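Local structure of fimbrial structural subunit (Actinomyces naeslundii, 3QDH) at residues A[26-31]-A[44-49]; A[62-67]-A[101-106]. The protein builds the shaft of type 2 fimbriae and probably mediates adhesion to streptococci and host cells as oral biofilm develops. All coordinates share one frame; numbering follows the deposited sequence.

Overall arrangement
Both interactions belong to one immunoglobulin-like domain, the CnaA-type module at the N-terminal end of this two-domain pilin fragment, and together they illustrate two ways in which a β-sandwich is held together. Interaction 1 packs strand 23-31 across to strand 39-49 of the facing sheet; interaction 2 pairs strand 57-64 with strand 102-111 within one sheet. They follow each other along the chain, their centres about 10 Å apart. Strands 23-31 and 102-111 are neighbours, joined through the backbones of Val28 with Ala105 and Ser30 with Val103, so interaction 2 extends, through strand 102-111, the sheet that interaction 1 packs against the facing one. The result is a compact module, consistent with a role in the fimbrial shaft. The zinc ion lies nearer interaction 2.

Interaction 1: residues A[26-31]-A[44-49]; sequences FPVSST and FQLRDT
Val28 divides its two methyl groups between Leu46 and Asp48. With CG1 anti to the backbone N (chi1 167°), that branch leans toward Leu46, whose CD2 lies 4.5 Å from Val28 CG1. CG2 faces the carboxylate, the two side chains crossing at a slant with Val28 CG2 4.2 Å from Asp48 OD2. Leu46 CD2 also approaches Ser30, 4.4 Å from its CB. Phe44 holds CG anti to its own backbone N (chi1 -171°), which directs the ring to the facing strand; there Ser30 CB sits at the ring edge, near its plane, 4.4 Å from Phe44 CZ, while Ser30 OG is hydrogen-bonded to Ser5 O. These contacts belong to a β-sandwich of the CnaA (DEv-IgG) type, in which two sheets face each other; the local strand axes approach to 8.9 Å at 147°, leaving side chains rather than backbone to bridge the layers. Neighbouring strands add to the buried filling, Val103 and Val125 against Phe44 and Ala123 beside Val28. Asp48 OD2 is hydrogen-bonded to Lys8 NZ, and Lys8 and Asn121 both lie against Phe26, a Lys-Asn-Asp grouping that probably reflects the intramolecular isopeptide chemistry of such pilin domains.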
loop_
_atom_site.group_PDB
_atom_site.type_symbol
_atom_site.label_atom_id
_atom_site.label_comp_id
_atom_site.label_asym_id
_atom_site.label_seq_id
_atom_site.Cartn_x
_atom_site.Cartn_y
_atom_site.Cartn_z
ATOM N N PHE A 26 -0.319 4.483 3.245
ATOM C CA PHE A 26 -1.373 5.475 3.072
ATOM C C PHE A 26 -1.100 6.707 3.925
ATOM O O PHE A 26 -1.338 6.666 5.134
ATOM C CB PHE A 26 -2.726 4.933 3.548
ATOM C CG PHE A 26 -3.214 3.697 2.842
ATOM C CD1 PHE A 26 -3.701 3.759 1.535
ATOM C CD2 PHE A 26 -3.276 2.481 3.520
ATOM C CE1 PHE A 26 -4.193 2.619 0.898
ATOM C CE2 PHE A 26 -3.775 1.329 2.889
ATOM C CZ PHE A 26 -4.231 1.401 1.578
ATOM N N PRO A 27 -0.637 7.807 3.306
ATOM C CA PRO A 27 -0.560 9.090 4.018
ATOM C C PRO A 27 -1.955 9.614 4.385
ATOM O O PRO A 27 -2.854 9.663 3.533
ATOM C CB PRO A 27 0.156 10.014 3.019
ATOM C CG PRO A 27 0.826 9.095 2.053
ATOM C CD PRO A 27 -0.078 7.905 1.947
ATOM N N VAL A 28 -2.139 9.944 5.664
ATOM C CA VAL A 28 -3.410 10.440 6.182
ATOM C C VAL A 28 -3.122 11.759 6.887
ATOM O O VAL A 28 -2.153 11.852 7.649
ATOM C CB VAL A 28 -4.074 9.421 7.174
ATOM C CG1 VAL A 28 -5.217 10.070 7.950
ATOM C CG2 VAL A 28 -4.580 8.176 6.430
ATOM N N SER A 29 -3.927 12.784 6.622
ATOM C CA SER A 29 -3.724 14.076 7.285
ATOM C C SER A 29 -5.018 14.838 7.598
ATOM O O SER A 29 -6.026 14.708 6.904
ATOM C CB SER A 29 -2.731 14.965 6.511
ATOM O OG SER A 29 -3.302 15.456 5.321
ATOM N N SER A 30 -4.961 15.631 8.666
ATOM C CA SER A 30 -6.065 16.483 9.071
ATOM C C SER A 30 -5.512 17.853 9.475
ATOM O O SER A 30 -4.570 17.944 10.276
ATOM C CB SER A 30 -6.815 15.837 10.244
ATOM O OG SER A 30 -7.945 16.619 10.607
ATOM N N THR A 31 -6.082 18.913 8.913
ATOM C CA THR A 31 -5.642 20.266 9.254
ATOM C C THR A 31 -6.166 20.619 10.646
ATOM O O THR A 31 -7.360 20.512 10.906
ATOM C CB THR A 31 -6.138 21.297 8.225
ATOM O OG1 THR A 31 -5.549 21.013 6.949
ATOM C CG2 THR A 31 -5.745 22.716 8.657
ATOM N N PHE A 44 -7.396 13.683 20.587
ATOM C CA PHE A 44 -7.201 13.824 19.143
ATOM C C PHE A 44 -6.557 12.535 18.637
ATOM O O PHE A 44 -5.434 12.204 19.010
ATOM C CB PHE A 44 -6.328 15.064 18.826
ATOM C CG PHE A 44 -6.247 15.400 17.351
ATOM C CD1 PHE A 44 -6.720 16.622 16.874
ATOM C CD2 PHE A 44 -5.688 14.502 16.456
ATOM C CE1 PHE A 44 -6.652 16.933 15.499
ATOM C CE2 PHE A 44 -5.615 14.800 15.078
ATOM C CZ PHE A 44 -6.085 16.012 14.608
ATOM N N GLN A 45 -7.270 11.798 17.784
ATOM C CA GLN A 45 -6.813 10.489 17.330
ATOM C C GLN A 45 -7.034 10.330 15.833
ATOM O O GLN A 45 -8.111 10.652 15.335
ATOM C CB GLN A 45 -7.578 9.383 18.080
ATOM C CG GLN A 45 -7.193 7.927 17.721
ATOM C CD GLN A 45 -8.071 6.922 18.453
ATOM O OE1 GLN A 45 -7.707 6.399 19.518
ATOM N NE2 GLN A 45 -9.244 6.672 17.903
ATOM N N LEU A 46 -6.021 9.821 15.128
ATOM C CA LEU A 46 -6.203 9.364 13.756
ATOM C C LEU A 46 -6.457 7.850 13.801
ATOM O O LEU A 46 -5.724 7.102 14.457
ATOM C CB LEU A 46 -4.976 9.689 12.894
ATOM C CG LEU A 46 -4.591 11.177 12.704
ATOM C CD1 LEU A 46 -3.239 11.278 11.995
ATOM C CD2 LEU A 46 -5.671 11.970 11.957
ATOM N N ARG A 47 -7.509 7.413 13.113
ATOM C CA ARG A 47 -7.961 6.027 13.178
ATOM C C ARG A 47 -8.122 5.491 11.765
ATOM O O ARG A 47 -8.545 6.217 10.872
ATOM C CB ARG A 47 -9.300 5.936 13.901
ATOM C CG ARG A 47 -9.789 4.504 14.160
ATOM C CD ARG A 47 -11.089 4.523 14.941
ATOM N NE ARG A 47 -10.890 4.909 16.343
ATOM C CZ ARG A 47 -11.860 4.925 17.257
ATOM N NH1 ARG A 47 -13.108 4.589 16.909
ATOM N NH2 ARG A 47 -11.592 5.273 18.515
ATOM N N ASP A 48 -7.793 4.217 11.583
ATOM C CA ASP A 48 -7.855 3.581 10.277
ATOM C C ASP A 48 -8.028 2.082 10.480
ATOM O O ASP A 48 -7.163 1.418 11.059
ATOM C CB ASP A 48 -6.577 3.884 9.468
ATOM C CG ASP A 48 -6.737 3.624 7.966
ATOM O OD1 ASP A 48 -7.368 2.621 7.584
ATOM O OD2 ASP A 48 -6.194 4.405 7.152
ATOM N N THR A 49 -9.150 1.549 10.012
ATOM C CA THR A 49 -9.335 0.098 9.974
ATOM C C THR A 49 -8.913 -0.350 8.586
ATOM O O THR A 49 -9.572 -0.035 7.597
ATOM C CB THR A 49 -10.789 -0.309 10.241
ATOM O OG1 THR A 49 -11.168 0.125 11.546
ATOM C CG2 THR A 49 -10.962 -1.841 10.144
#

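Interaction 2: residues A[62-67]-A[101-106]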
loop_
_atom_site.group_PDB
_atom_site.type_symbol
_atom_site.label_atom_id
_atom_site.label_comp_id
_atom_site.label_asym_id
_atom_site.label_seq_id
_atom_site.Cartn_x
_atom_site.Cartn_y
_atom_site.Cartn_z
ATOM N N VAL A 62 4.522 9.666 12.146
ATOM C CA VAL A 62 3.555 10.562 12.774
ATOM C C VAL A 62 4.184 11.943 12.790
ATOM O O VAL A 62 5.349 12.082 13.173
ATOM C CB VAL A 62 3.214 10.118 14.204
ATOM C CG1 VAL A 62 2.156 11.050 14.819
ATOM C CG2 VAL A 62 2.707 8.674 14.202
ATOM N N SER A 63 3.430 12.947 12.343
ATOM C CA SER A 63 3.985 14.283 12.161
ATOM C C SER A 63 3.013 15.404 12.486
ATOM O O SER A 63 1.802 15.259 12.349
ATOM C CB SER A 63 4.480 14.460 10.718
ATOM O OG SER A 63 5.308 13.368 10.344
ATOM N N LEU A 64 3.570 16.528 12.920
ATOM C CA LEU A 64 2.832 17.770 13.003
ATOM C C LEU A 64 3.620 18.776 12.183
ATOM O O LEU A 64 4.763 19.104 12.519
ATOM C CB LEU A 64 2.697 18.246 14.453
ATOM C CG LEU A 64 2.069 19.638 14.640
ATOM C CD1 LEU A 64 0.652 19.744 14.049
ATOM C CD2 LEU A 64 2.079 20.041 16.123
ATOM N N GLU A 65 3.007 19.251 11.103
ATOM C CA GLU A 65 3.679 20.120 10.136
ATOM C C GLU A 65 4.296 21.353 10.794
ATOM O O GLU A 65 3.623 22.068 11.544
ATOM C CB GLU A 65 2.679 20.533 9.063
ATOM C CG GLU A 65 3.245 21.370 7.939
ATOM C CD GLU A 65 2.158 22.028 7.120
ATOM O OE1 GLU A 65 0.975 22.041 7.557
ATOM O OE2 GLU A 65 2.496 22.545 6.032
ATOM N N GLY A 66 5.577 21.589 10.504
ATOM C CA GLY A 66 6.292 22.761 11.006
ATOM C C GLY A 66 6.934 22.541 12.367
ATOM O O GLY A 66 7.520 23.468 12.934
ATOM N N THR A 67 6.826 21.309 12.866
ATOM C CA THR A 67 7.242 20.917 14.211
ATOM C C THR A 67 8.018 19.611 14.110
ATOM O O THR A 67 7.834 18.853 13.155
ATOM C CB THR A 67 5.987 20.720 15.121
ATOM O OG1 THR A 67 5.592 21.986 15.651
ATOM C CG2 THR A 67 6.236 19.761 16.276
ATOM N N LYS A 101 -2.069 23.824 10.814
ATOM C CA LYS A 101 -0.997 22.910 10.435
ATOM C C LYS A 101 -1.509 21.485 10.310
ATOM O O LYS A 101 -2.425 21.076 11.044
ATOM C CB LYS A 101 0.171 22.966 11.428
ATOM C CG LYS A 101 0.740 24.380 11.688
ATOM C CD LYS A 101 1.467 24.962 10.471
ATOM C CE LYS A 101 2.160 26.280 10.841
ATOM N NZ LYS A 101 2.192 27.231 9.693
ATOM N N LYS A 102 -0.903 20.722 9.402
ATOM C CA LYS A 102 -1.325 19.335 9.194
ATOM C C LYS A 102 -0.803 18.333 10.216
ATOM O O LYS A 102 0.408 18.227 10.458
ATOM C CB LYS A 102 -1.016 18.869 7.769
ATOM C CG LYS A 102 -1.991 19.426 6.738
ATOM C CD LYS A 102 -1.579 19.032 5.319
ATOM C CE LYS A 102 -2.274 19.924 4.291
ATOM N NZ LYS A 102 -1.538 19.945 2.984
ATOM N N VAL A 103 -1.748 17.612 10.820
ATOM C CA VAL A 103 -1.468 16.472 11.677
ATOM C C VAL A 103 -1.588 15.228 10.796
ATOM O O VAL A 103 -2.635 15.020 10.170
ATOM C CB VAL A 103 -2.509 16.347 12.810
ATOM C CG1 VAL A 103 -2.092 15.250 13.770
ATOM C CG2 VAL A 103 -2.716 17.702 13.543
ATOM N N SER A 104 -0.540 14.407 10.754
ATOM C CA SER A 104 -0.506 13.286 9.814
ATOM C C SER A 104 0.161 12.016 10.334
ATOM O O SER A 104 0.887 12.031 11.329
ATOM C CB SER A 104 0.141 13.725 8.484
ATOM O OG SER A 104 1.493 14.094 8.676
ATOM N N ALA A 105 -0.121 10.908 9.652
ATOM C CA ALA A 105 0.590 9.664 9.850
ATOM C C ALA A 105 0.476 8.842 8.576
ATOM O O ALA A 105 -0.360 9.128 7.719
ATOM C CB ALA A 105 0.026 8.899 11.036
ATOM N N VAL A 106 1.322 7.829 8.453
ATOM C CA VAL A 106 1.260 6.927 7.307
ATOM C C VAL A 106 0.789 5.572 7.821
ATOM O O VAL A 106 1.521 4.890 8.542
ATOM C CB VAL A 106 2.639 6.801 6.609
ATOM C CG1 VAL A 106 2.586 5.781 5.468
ATOM C CG2 VAL A 106 3.113 8.160 6.081
#
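Leu64 and Val103 face each other as a non-hydrogen-bonded pair of an antiparallel β-ladder, part of one sheet of the immunoglobulin-like CnaA domain. On their face the packing is close and buried: the two side chains meet at an oblique angle, with Leu64 CD1 4.0 Å from Val103 CG2. Two residues along, on the same side, Val62 CG2 comes within 4.2 Å of Ala105 CB. Other parts of the domain close over these apolar groups, Phe87 and Val85 from strand 82-87 and Ile95 from helix 89-96. The backbones of Ser63 and Ser104 form a reciprocal hydrogen-bonded pair, Ser63 N to Ser104 O at 2.9 Å and Ser104 N to Ser63 O at 3.0 Å. Their side chains turn to the other, partly exposed face, where Ser104 OG lies 3.6 Å from Ser63 CB and Ser63 OG is hydrogen-bonded to Glu61 O. Toward solvent the ladder gives way to a type II turn from Leu64 to Thr67, with Gly66 at its third position. Here the Glu65 carboxylate lies by the first carbons of Lys101 and Lys102, whose ends lead away. Glu65 N still reaches Lys102 O at 2.9 Å, extending the ladder. The extended side chain, CG anti to N (chi1 -176°), carries the carboxylate back to the strand, where Glu65 OE1 accepts a hydrogen bond from Lys102 N at 2.9 Å through its anti lone pair, the N-H...O angle being 166°.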